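Local coordinates for insecticidal crystal protein Cry7Cal (Bacillus thuringiensis, PDB 5ZI1), which is an insecticidal toxin active against Locusta migratoria manilensis and, like other delta endotoxins, probably binds gut receptors and forms membrane pores, at residues A[474-485]-A[494-502]; A[504-514]-A[573-582]. All coordinates share one frame; numbering follows the deposited sequence.

Contact 1: residues A[474-485]-A[494-502]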
loop_
_atom_site.group_PDB
_atom_site.type_symbol
_atom_site.label_atom_id
_atom_site.label_comp_id
_atom_site.label_asym_id
_atom_site.label_seq_id
_atom_site.Cartn_x
_atom_site.Cartn_y
_atom_site.Cartn_z
ATOM N N VAL A 474 -9.565 8.436 4.433
ATOM C CA VAL A 474 -8.442 9.346 4.611
ATOM C C VAL A 474 -8.248 10.279 3.423
ATOM O O VAL A 474 -7.497 11.245 3.544
ATOM C CB VAL A 474 -7.140 8.580 4.929
ATOM C CG1 VAL A 474 -7.274 7.878 6.261
ATOM C CG2 VAL A 474 -6.807 7.587 3.844
ATOM N N LYS A 475 -8.940 10.052 2.294
ATOM C CA LYS A 475 -8.946 11.033 1.207
ATOM C C LYS A 475 -9.716 12.306 1.561
ATOM O O LYS A 475 -9.702 13.254 0.766
ATOM C CB LYS A 475 -9.520 10.431 -0.079
ATOM C CG LYS A 475 -8.698 9.279 -0.687
ATOM C CD LYS A 475 -7.291 9.740 -1.094
ATOM C CE LYS A 475 -7.311 10.773 -2.233
ATOM N NZ LYS A 475 -7.646 10.189 -3.582
ATOM N N ALA A 476 -10.368 12.354 2.723
ATOM C CA ALA A 476 -10.924 13.588 3.267
ATOM C C ALA A 476 -9.846 14.671 3.377
ATOM O O ALA A 476 -8.649 14.420 3.200
ATOM C CB ALA A 476 -11.524 13.341 4.649
ATOM N N PHE A 477 -10.291 15.900 3.693
ATOM C CA PHE A 477 -9.377 17.002 3.975
ATOM C C PHE A 477 -9.579 17.620 5.348
ATOM O O PHE A 477 -8.785 18.487 5.739
ATOM C CB PHE A 477 -9.488 18.103 2.905
ATOM C CG PHE A 477 -10.745 18.924 2.993
ATOM C CD1 PHE A 477 -10.799 20.058 3.792
ATOM C CD2 PHE A 477 -11.869 18.566 2.266
ATOM C CE1 PHE A 477 -11.951 20.806 3.876
ATOM C CE2 PHE A 477 -13.023 19.310 2.344
ATOM C CZ PHE A 477 -13.066 20.431 3.152
ATOM N N GLU A 478 -10.600 17.203 6.090
ATOM C CA GLU A 478 -10.815 17.696 7.441
ATOM C C GLU A 478 -11.632 16.674 8.225
ATOM O O GLU A 478 -12.485 15.977 7.666
ATOM C CB GLU A 478 -11.519 19.052 7.425
ATOM C CG GLU A 478 -11.715 19.687 8.797
ATOM C CD GLU A 478 -12.263 21.108 8.695
ATOM O OE1 GLU A 478 -11.777 21.874 7.830
ATOM O OE2 GLU A 478 -13.185 21.456 9.469
ATOM N N THR A 479 -11.338 16.584 9.520
ATOM C CA THR A 479 -12.077 15.762 10.463
ATOM C C THR A 479 -12.449 16.627 11.658
ATOM O O THR A 479 -11.898 17.716 11.855
ATOM C CB THR A 479 -11.272 14.547 10.960
ATOM O OG1 THR A 479 -10.216 14.999 11.814
ATOM C CG2 THR A 479 -10.675 13.758 9.805
ATOM N N ASN A 480 -13.388 16.125 12.461
ATOM C CA ASN A 480 -13.817 16.856 13.642
ATOM C C ASN A 480 -12.658 17.010 14.621
ATOM O O ASN A 480 -11.712 16.217 14.630
ATOM C CB ASN A 480 -14.984 16.137 14.317
ATOM C CG ASN A 480 -15.916 17.091 15.024
ATOM O OD1 ASN A 480 -15.510 18.182 15.415
ATOM N ND2 ASN A 480 -17.176 16.691 15.185
ATOM N N THR A 481 -12.746 18.044 15.462
ATOM C CA THR A 481 -11.651 18.359 16.376
ATOM C C THR A 481 -11.502 17.349 17.502
ATOM O O THR A 481 -10.429 17.277 18.112
ATOM C CB THR A 481 -11.842 19.752 16.972
ATOM O OG1 THR A 481 -13.095 19.812 17.669
ATOM C CG2 THR A 481 -11.819 20.797 15.872
ATOM N N ALA A 482 -12.539 16.573 17.797
ATOM C CA ALA A 482 -12.453 15.580 18.849
ATOM C C ALA A 482 -13.282 14.375 18.446
ATOM O O ALA A 482 -14.145 14.454 17.567
ATOM C CB ALA A 482 -12.923 16.134 20.200
ATOM N N GLY A 483 -12.990 13.247 19.087
ATOM C CA GLY A 483 -13.712 12.022 18.825
ATOM C C GLY A 483 -13.391 11.335 17.519
ATOM O O GLY A 483 -13.972 10.280 17.243
ATOM N N VAL A 484 -12.494 11.890 16.705
ATOM C CA VAL A 484 -12.097 11.306 15.430
ATOM C C VAL A 484 -10.584 11.204 15.395
ATOM O O VAL A 484 -9.889 12.226 15.449
ATOM C CB VAL A 484 -12.580 12.136 14.236
ATOM C CG1 VAL A 484 -12.230 11.414 12.953
ATOM C CG2 VAL A 484 -14.079 12.406 14.341
ATOM N N GLU A 485 -10.079 9.985 15.247
ATOM C CA GLU A 485 -8.652 9.713 15.213
ATOM C C GLU A 485 -8.335 8.901 13.965
ATOM O O GLU A 485 -9.201 8.236 13.397
ATOM C CB GLU A 485 -8.213 8.958 16.470
ATOM C CG GLU A 485 -6.745 9.109 16.816
ATOM C CD GLU A 485 -6.298 8.189 17.955
ATOM O OE1 GLU A 485 -7.175 7.565 18.608
ATOM O OE2 GLU A 485 -5.066 8.094 18.190
ATOM N N GLY A 494 -4.061 1.116 3.883
ATOM C CA GLY A 494 -3.816 2.457 4.354
ATOM C C GLY A 494 -4.528 2.663 5.665
ATOM O O GLY A 494 -5.163 1.744 6.178
ATOM N N PRO A 495 -4.428 3.852 6.250
ATOM C CA PRO A 495 -5.049 4.078 7.560
ATOM C C PRO A 495 -6.558 4.247 7.437
ATOM O O PRO A 495 -7.117 4.346 6.342
ATOM C CB PRO A 495 -4.370 5.351 8.068
ATOM C CG PRO A 495 -3.791 5.990 6.865
ATOM C CD PRO A 495 -3.490 4.926 5.882
ATOM N N ILE A 496 -7.220 4.254 8.599
ATOM C CA ILE A 496 -8.673 4.272 8.696
ATOM C C ILE A 496 -9.065 5.281 9.768
ATOM O O ILE A 496 -8.234 5.743 10.546
ATOM C CB ILE A 496 -9.258 2.876 9.020
ATOM C CG1 ILE A 496 -8.779 2.393 10.392
ATOM C CG2 ILE A 496 -8.910 1.872 7.926
ATOM C CD1 ILE A 496 -9.328 1.050 10.779
ATOM N N LEU A 497 -10.353 5.631 9.798
ATOM C CA LEU A 497 -10.874 6.531 10.818
ATOM C C LEU A 497 -11.413 5.750 12.009
ATOM O O LEU A 497 -12.096 4.733 11.841
ATOM C CB LEU A 497 -11.990 7.415 10.257
ATOM C CG LEU A 497 -11.620 8.449 9.188
ATOM C CD1 LEU A 497 -12.524 9.666 9.272
ATOM C CD2 LEU A 497 -10.173 8.854 9.304
ATOM N N LYS A 498 -11.126 6.250 13.214
ATOM C CA LYS A 498 -11.664 5.703 14.453
ATOM C C LYS A 498 -12.503 6.770 15.142
ATOM O O LYS A 498 -11.965 7.766 15.638
ATOM C CB LYS A 498 -10.545 5.230 15.370
ATOM C CG LYS A 498 -11.042 4.576 16.636
ATOM C CD LYS A 498 -9.868 4.115 17.473
ATOM C CE LYS A 498 -9.595 5.073 18.620
ATOM N NZ LYS A 498 -10.069 4.500 19.927
ATOM N N ILE A 499 -13.813 6.554 15.197
ATOM C CA ILE A 499 -14.744 7.494 15.808
ATOM C C ILE A 499 -15.209 6.928 17.145
ATOM O O ILE A 499 -15.686 5.788 17.212
ATOM C CB ILE A 499 -15.946 7.767 14.887
ATOM C CG1 ILE A 499 -15.469 8.045 13.463
ATOM C CG2 ILE A 499 -16.781 8.944 15.402
ATOM C CD1 ILE A 499 -16.540 7.797 12.436
ATOM N N VAL A 500 -15.070 7.723 18.204
ATOM C CA VAL A 500 -15.628 7.421 19.518
ATOM C C VAL A 500 -16.750 8.425 19.786
ATOM O O VAL A 500 -16.496 9.632 19.892
ATOM C CB VAL A 500 -14.556 7.475 20.616
ATOM C CG1 VAL A 500 -15.151 7.054 21.930
ATOM C CG2 VAL A 500 -13.354 6.587 20.247
ATOM N N ASN A 501 -17.988 7.922 19.917
ATOM C CA ASN A 501 -19.169 8.782 19.798
ATOM C C ASN A 501 -19.269 9.758 20.964
ATOM O O ASN A 501 -19.486 10.958 20.756
ATOM C CB ASN A 501 -20.435 7.915 19.683
ATOM C CG ASN A 501 -21.743 8.717 19.797
ATOM O OD1 ASN A 501 -21.768 9.934 19.599
ATOM N ND2 ASN A 501 -22.843 8.014 20.080
ATOM N N ASN A 502 -19.088 9.277 22.198
ATOM C CA ASN A 502 -19.171 10.187 23.336
ATOM C C ASN A 502 -18.127 11.301 23.281
ATOM O O ASN A 502 -18.252 12.276 24.032
ATOM C CB ASN A 502 -19.060 9.430 24.677
ATOM C CG ASN A 502 -17.644 8.907 24.979
ATOM O OD1 ASN A 502 -16.696 9.684 25.192
ATOM N ND2 ASN A 502 -17.512 7.578 25.057
HETATM O O HOH W 1 -9.362 5.656 5.154
HETATM O O HOH W 2 -9.265 7.168 20.866
#
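V484 and E485 pair with I499 and K498 as facing arms of an antiparallel beta hairpin, a compact example of how one hairpin can be apolar on one face and polar on the other. Its backbone grip is short: V500 N donates to G483 O (2.9 Å), and the hydrogen-bonded pair E485–K498 exchanges two bonds, K498 N reaching E485 O almost straight at 2.8 Å. G483 O is also approached at 3.2 Å by I499 CA in a CA-H...O contact, and the positive phi of G483 (74°) is one that glycine readily adopts.

On the packed side, V484 holds CG1 anti to its own N (chi1 -175°), which sets this methyl 4.1 Å from L497 CD1 across the hairpin. Further along, V474 presents CG1 to P495 CG at 4.0 Å. The backbones here are too far apart to pair directly, and a single water joins them by accepting from V474 N and donating to P495 O.

The solvent side is looser. E485 and K498 lie alongside each other, but the lysine chain bends near its end, leaving NZ 4.4 Å from E485 OE1, beyond salt-bridge range. K498 CE touches OE1 instead at 3.5 Å, and a water, only weakly bound to NZ, spans the two charges.

Strand 589-599 flanks the hairpin on the 496-500 side, its I592 meeting I499 and its Y591 meeting K498. L497 and I499 reach across to F510 and V509 of strand 508-513, in the facing sheet of the domain.

Contact 2: residues A[504-514]-A[573-582]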
loop_
_atom_site.group_PDB
_atom_site.type_symbol
_atom_site.label_atom_id
_atom_site.label_comp_id
_atom_site.label_asym_id
_atom_site.label_seq_id
_atom_site.Cartn_x
_atom_site.Cartn_y
_atom_site.Cartn_z
ATOM N N LEU A 504 -17.305 12.800 20.218
ATOM C CA LEU A 504 -17.670 13.674 19.113
ATOM C C LEU A 504 -18.218 14.993 19.646
ATOM O O LEU A 504 -19.182 14.983 20.424
ATOM C CB LEU A 504 -18.715 13.015 18.224
ATOM C CG LEU A 504 -18.233 12.266 16.986
ATOM C CD1 LEU A 504 -19.431 11.853 16.141
ATOM C CD2 LEU A 504 -17.273 13.110 16.178
ATOM N N PRO A 505 -17.644 16.134 19.273
ATOM C CA PRO A 505 -18.298 17.408 19.603
ATOM C C PRO A 505 -19.673 17.521 18.984
ATOM O O PRO A 505 -20.614 17.989 19.632
ATOM C CB PRO A 505 -17.334 18.462 19.028
ATOM C CG PRO A 505 -16.032 17.762 18.852
ATOM C CD PRO A 505 -16.374 16.327 18.557
ATOM N N SER A 506 -19.811 17.103 17.732
ATOM C CA SER A 506 -21.071 17.190 17.017
ATOM C C SER A 506 -21.190 15.953 16.132
ATOM O O SER A 506 -20.380 15.022 16.212
ATOM C CB SER A 506 -21.159 18.502 16.219
ATOM O OG SER A 506 -20.413 18.429 15.017
ATOM N N ASN A 507 -22.212 15.942 15.278
ATOM C CA ASN A 507 -22.456 14.787 14.433
ATOM C C ASN A 507 -21.419 14.641 13.326
ATOM O O ASN A 507 -21.233 13.534 12.808
ATOM C CB ASN A 507 -23.853 14.882 13.813
ATOM C CG ASN A 507 -24.966 14.681 14.826
ATOM O OD1 ASN A 507 -24.744 14.225 15.958
ATOM N ND2 ASN A 507 -26.183 15.016 14.417
ATOM N N GLN A 508 -20.767 15.731 12.933
ATOM C CA GLN A 508 -19.922 15.706 11.747
ATOM C C GLN A 508 -18.642 14.924 12.009
ATOM O O GLN A 508 -17.964 15.139 13.018
ATOM C CB GLN A 508 -19.592 17.129 11.306
ATOM C CG GLN A 508 -18.887 17.170 9.967
ATOM C CD GLN A 508 -18.932 18.539 9.304
ATOM O OE1 GLN A 508 -17.892 19.135 9.013
ATOM N NE2 GLN A 508 -20.140 19.036 9.050
ATOM N N VAL A 509 -18.308 14.014 11.094
ATOM C CA VAL A 509 -17.083 13.228 11.223
ATOM C C VAL A 509 -15.977 13.802 10.347
ATOM O O VAL A 509 -14.888 14.120 10.842
ATOM C CB VAL A 509 -17.323 11.749 10.884
ATOM C CG1 VAL A 509 -16.004 10.991 10.920
ATOM C CG2 VAL A 509 -18.360 11.132 11.837
ATOM N N PHE A 510 -16.225 13.932 9.041
ATOM C CA PHE A 510 -15.176 14.449 8.172
ATOM C C PHE A 510 -15.775 15.238 7.018
ATOM O O PHE A 510 -16.982 15.193 6.764
ATOM C CB PHE A 510 -14.258 13.321 7.663
ATOM C CG PHE A 510 -14.899 12.358 6.677
ATOM C CD1 PHE A 510 -15.242 12.755 5.394
ATOM C CD2 PHE A 510 -15.072 11.027 7.015
ATOM C CE1 PHE A 510 -15.787 11.863 4.491
ATOM C CE2 PHE A 510 -15.609 10.134 6.111
ATOM C CZ PHE A 510 -15.968 10.553 4.850
ATOM N N ARG A 511 -14.897 15.959 6.307
ATOM C CA ARG A 511 -15.254 16.598 5.048
ATOM C C ARG A 511 -14.374 16.079 3.927
ATOM O O ARG A 511 -13.185 15.840 4.116
ATOM C CB ARG A 511 -15.056 18.098 5.059
ATOM C CG ARG A 511 -15.032 18.719 6.407
ATOM C CD ARG A 511 -15.349 20.151 6.257
ATOM N NE ARG A 511 -15.348 20.857 7.532
ATOM C CZ ARG A 511 -16.268 21.748 7.865
ATOM N NH1 ARG A 511 -16.202 22.347 9.041
ATOM N NH2 ARG A 511 -17.256 22.021 7.011
ATOM N N MET A 512 -14.948 16.027 2.735
ATOM C CA MET A 512 -14.282 15.485 1.566
ATOM C C MET A 512 -14.809 16.233 0.354
ATOM O O MET A 512 -16.004 16.540 0.293
ATOM C CB MET A 512 -14.561 13.984 1.477
ATOM C CG MET A 512 -13.993 13.272 0.284
ATOM S SD MET A 512 -14.448 11.512 0.368
ATOM C CE MET A 512 -13.339 10.900 1.637
ATOM N N ARG A 513 -13.918 16.561 -0.586
ATOM C CA ARG A 513 -14.317 17.188 -1.842
ATOM C C ARG A 513 -14.280 16.151 -2.951
ATOM O O ARG A 513 -13.319 15.389 -3.057
ATOM C CB ARG A 513 -13.421 18.374 -2.214
ATOM C CG ARG A 513 -13.519 19.544 -1.257
ATOM C CD ARG A 513 -13.162 20.898 -1.913
ATOM N NE ARG A 513 -13.573 21.983 -1.026
ATOM C CZ ARG A 513 -12.801 22.506 -0.079
ATOM N NH1 ARG A 513 -11.556 22.071 0.075
ATOM N NH2 ARG A 513 -13.264 23.477 0.701
ATOM N N LEU A 514 -15.315 16.134 -3.779
ATOM C CA LEU A 514 -15.414 15.181 -4.871
ATOM C C LEU A 514 -15.348 15.922 -6.200
ATOM O O LEU A 514 -15.642 17.113 -6.275
ATOM C CB LEU A 514 -16.715 14.361 -4.780
ATOM C CG LEU A 514 -16.994 13.454 -3.570
ATOM C CD1 LEU A 514 -15.874 12.438 -3.308
ATOM C CD2 LEU A 514 -17.234 14.272 -2.328
ATOM N N ALA A 573 -22.784 15.433 -3.621
ATOM C CA ALA A 573 -22.377 16.783 -3.267
ATOM C C ALA A 573 -20.871 16.944 -3.478
ATOM O O ALA A 573 -20.079 16.140 -2.977
ATOM C CB ALA A 573 -22.742 17.081 -1.813
ATOM N N GLU A 574 -20.474 17.992 -4.203
ATOM C CA GLU A 574 -19.048 18.264 -4.377
ATOM C C GLU A 574 -18.334 18.401 -3.036
ATOM O O GLU A 574 -17.162 18.031 -2.918
ATOM C CB GLU A 574 -18.845 19.526 -5.224
ATOM C CG GLU A 574 -17.421 19.687 -5.782
ATOM C CD GLU A 574 -16.541 20.622 -4.944
ATOM O OE1 GLU A 574 -17.076 21.254 -3.999
ATOM O OE2 GLU A 574 -15.311 20.705 -5.215
ATOM N N LEU A 575 -19.016 18.923 -2.023
ATOM C CA LEU A 575 -18.507 18.988 -0.656
ATOM C C LEU A 575 -19.327 18.000 0.171
ATOM O O LEU A 575 -20.453 18.301 0.574
ATOM C CB LEU A 575 -18.599 20.409 -0.109
ATOM C CG LEU A 575 -18.299 20.615 1.380
ATOM C CD1 LEU A 575 -16.927 20.073 1.765
ATOM C CD2 LEU A 575 -18.416 22.062 1.790
ATOM N N SER A 576 -18.778 16.811 0.411
ATOM C CA SER A 576 -19.515 15.742 1.072
ATOM C C SER A 576 -19.020 15.544 2.490
ATOM O O SER A 576 -17.810 15.560 2.750
ATOM C CB SER A 576 -19.395 14.415 0.332
ATOM O OG SER A 576 -20.068 14.452 -0.906
ATOM N N MET A 577 -19.971 15.324 3.392
ATOM C CA MET A 577 -19.711 15.132 4.803
ATOM C C MET A 577 -20.305 13.804 5.227
ATOM O O MET A 577 -21.388 13.432 4.764
ATOM C CB MET A 577 -20.305 16.269 5.638
ATOM C CG MET A 577 -19.286 17.324 6.041
ATOM S SD MET A 577 -19.503 18.941 5.283
ATOM C CE MET A 577 -19.836 18.512 3.584
ATOM N N LEU A 578 -19.575 13.075 6.069
ATOM C CA LEU A 578 -20.116 11.909 6.748
ATOM C C LEU A 578 -20.474 12.328 8.161
ATOM O O LEU A 578 -19.741 13.098 8.790
ATOM C CB LEU A 578 -19.128 10.738 6.784
ATOM C CG LEU A 578 -19.715 9.423 7.333
ATOM C CD1 LEU A 578 -19.321 8.237 6.468
ATOM C CD2 LEU A 578 -19.326 9.170 8.773
ATOM N N TYR A 579 -21.614 11.838 8.644
ATOM C CA TYR A 579 -22.123 12.203 9.952
ATOM C C TYR A 579 -22.414 10.947 10.753
ATOM O O TYR A 579 -22.786 9.913 10.201
ATOM C CB TYR A 579 -23.417 13.031 9.857
ATOM C CG TYR A 579 -23.341 14.276 9.019
ATOM C CD1 TYR A 579 -23.507 14.218 7.652
ATOM C CD2 TYR A 579 -23.138 15.515 9.602
ATOM C CE1 TYR A 579 -23.451 15.359 6.878
ATOM C CE2 TYR A 579 -23.077 16.669 8.836
ATOM C CZ TYR A 579 -23.238 16.582 7.472
ATOM O OH TYR A 579 -23.188 17.717 6.690
ATOM N N ILE A 580 -22.248 11.060 12.064
ATOM C CA ILE A 580 -22.758 10.101 13.026
ATOM C C ILE A 580 -23.778 10.850 13.858
ATOM O O ILE A 580 -23.441 11.854 14.493
ATOM C CB ILE A 580 -21.653 9.526 13.923
ATOM C CG1 ILE A 580 -20.631 8.735 13.103
ATOM C CG2 ILE A 580 -22.259 8.663 15.026
ATOM C CD1 ILE A 580 -21.206 7.517 12.424
ATOM N N ILE A 581 -25.019 10.371 13.864
ATOM C CA ILE A 581 -26.084 11.029 14.611
ATOM C C ILE A 581 -25.899 10.624 16.069
ATOM O O ILE A 581 -26.315 9.532 16.478
ATOM C CB ILE A 581 -27.471 10.657 14.079
ATOM C CG1 ILE A 581 -27.499 10.791 12.552
ATOM C CG2 ILE A 581 -28.552 11.527 14.713
ATOM C CD1 ILE A 581 -27.050 12.149 12.043
ATOM N N LYS A 582 -25.258 11.500 16.857
ATOM C CA LYS A 582 -24.898 11.155 18.233
ATOM C C LYS A 582 -26.108 10.673 19.027
ATOM O O LYS A 582 -26.048 9.638 19.695
ATOM C CB LYS A 582 -24.258 12.353 18.939
ATOM C CG LYS A 582 -22.847 12.675 18.507
ATOM C CD LYS A 582 -22.226 13.743 19.404
ATOM C CE LYS A 582 -21.550 13.136 20.619
ATOM N NZ LYS A 582 -22.340 13.191 21.869
HETATM O O HOH W 3 -16.276 22.702 -1.898
#
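L578 lies at the heart of this contact, its CB over one face of the F510 ring in a CH-pi contact 3.9 Å from the centroid. F510 chi1 (69°) sets CG between its own N and carbonyl carbon, turning the ring toward L578. Beside it, V509 CG2 runs along L578 CD2 at 3.8 Å. Two successive residues can meet one leucine because strand 508-513 carries a beta bulge opposite strand 575-580: V509 has a helix-like psi (-56°), V509 N donates to L578 O, and the return bond from L578 N to F510 O is weak, stretched to 3.4 Å. Beyond the bulge, M512 and S576 restore a regular hydrogen-bonded pair.

On the other face, M577 CG presses against Q508 CD at 3.5 Å. Q508 OE1 in turn sits 3.3 Å above the R511 guanidinium plane, over its centre, while R511 NE forms a salt bridge with E478 on the neighbouring strand.

Polar groups hold the ends. N507 OD1 receives K582 N at 2.9 Å, the donor standing 52° out of the carbonyl plane and so off the lone pairs. At the far end, S576 OG donates to A573 O (2.7 Å), fixing the hydroxyl beside L514 CD2, where packing is tight. A water links R513 NE with E574 OE1; R513 NH1 also bonds to K326 O.

Chemically, a largely apolar inner face, shared with L497 and I499 of strand 496-500, backs a mixed outer one of L575, M577, Y579, Q508 and R511, where E478 balances the arginine's charge and Q508 OE1 probably adds favourable electrostatics.

Both contacts belong to the C-terminal domain of the toxin fragment, itself only part of a longer protein; the domain is a beta sandwich with similarity to galactose-binding domains, and their centres are 10 Å apart. They follow in series: the hairpin of contact 1 closes before strand 508-513 opens contact 2, whose partner strand 575-580 comes much later in the chain. Segment 474-485 crosses between the layers, since its short strand 478-479 edges the sheet of contact 2 whereas 484-487 enters the sheet of 496-500. Probable hydrogen bonds from F477 N to R511 O and from N480 ND2 to Q508 O tie the two contacts directly. Together they join the sandwich's layers, in a domain that delta endotoxins are thought to use in receptor recognition.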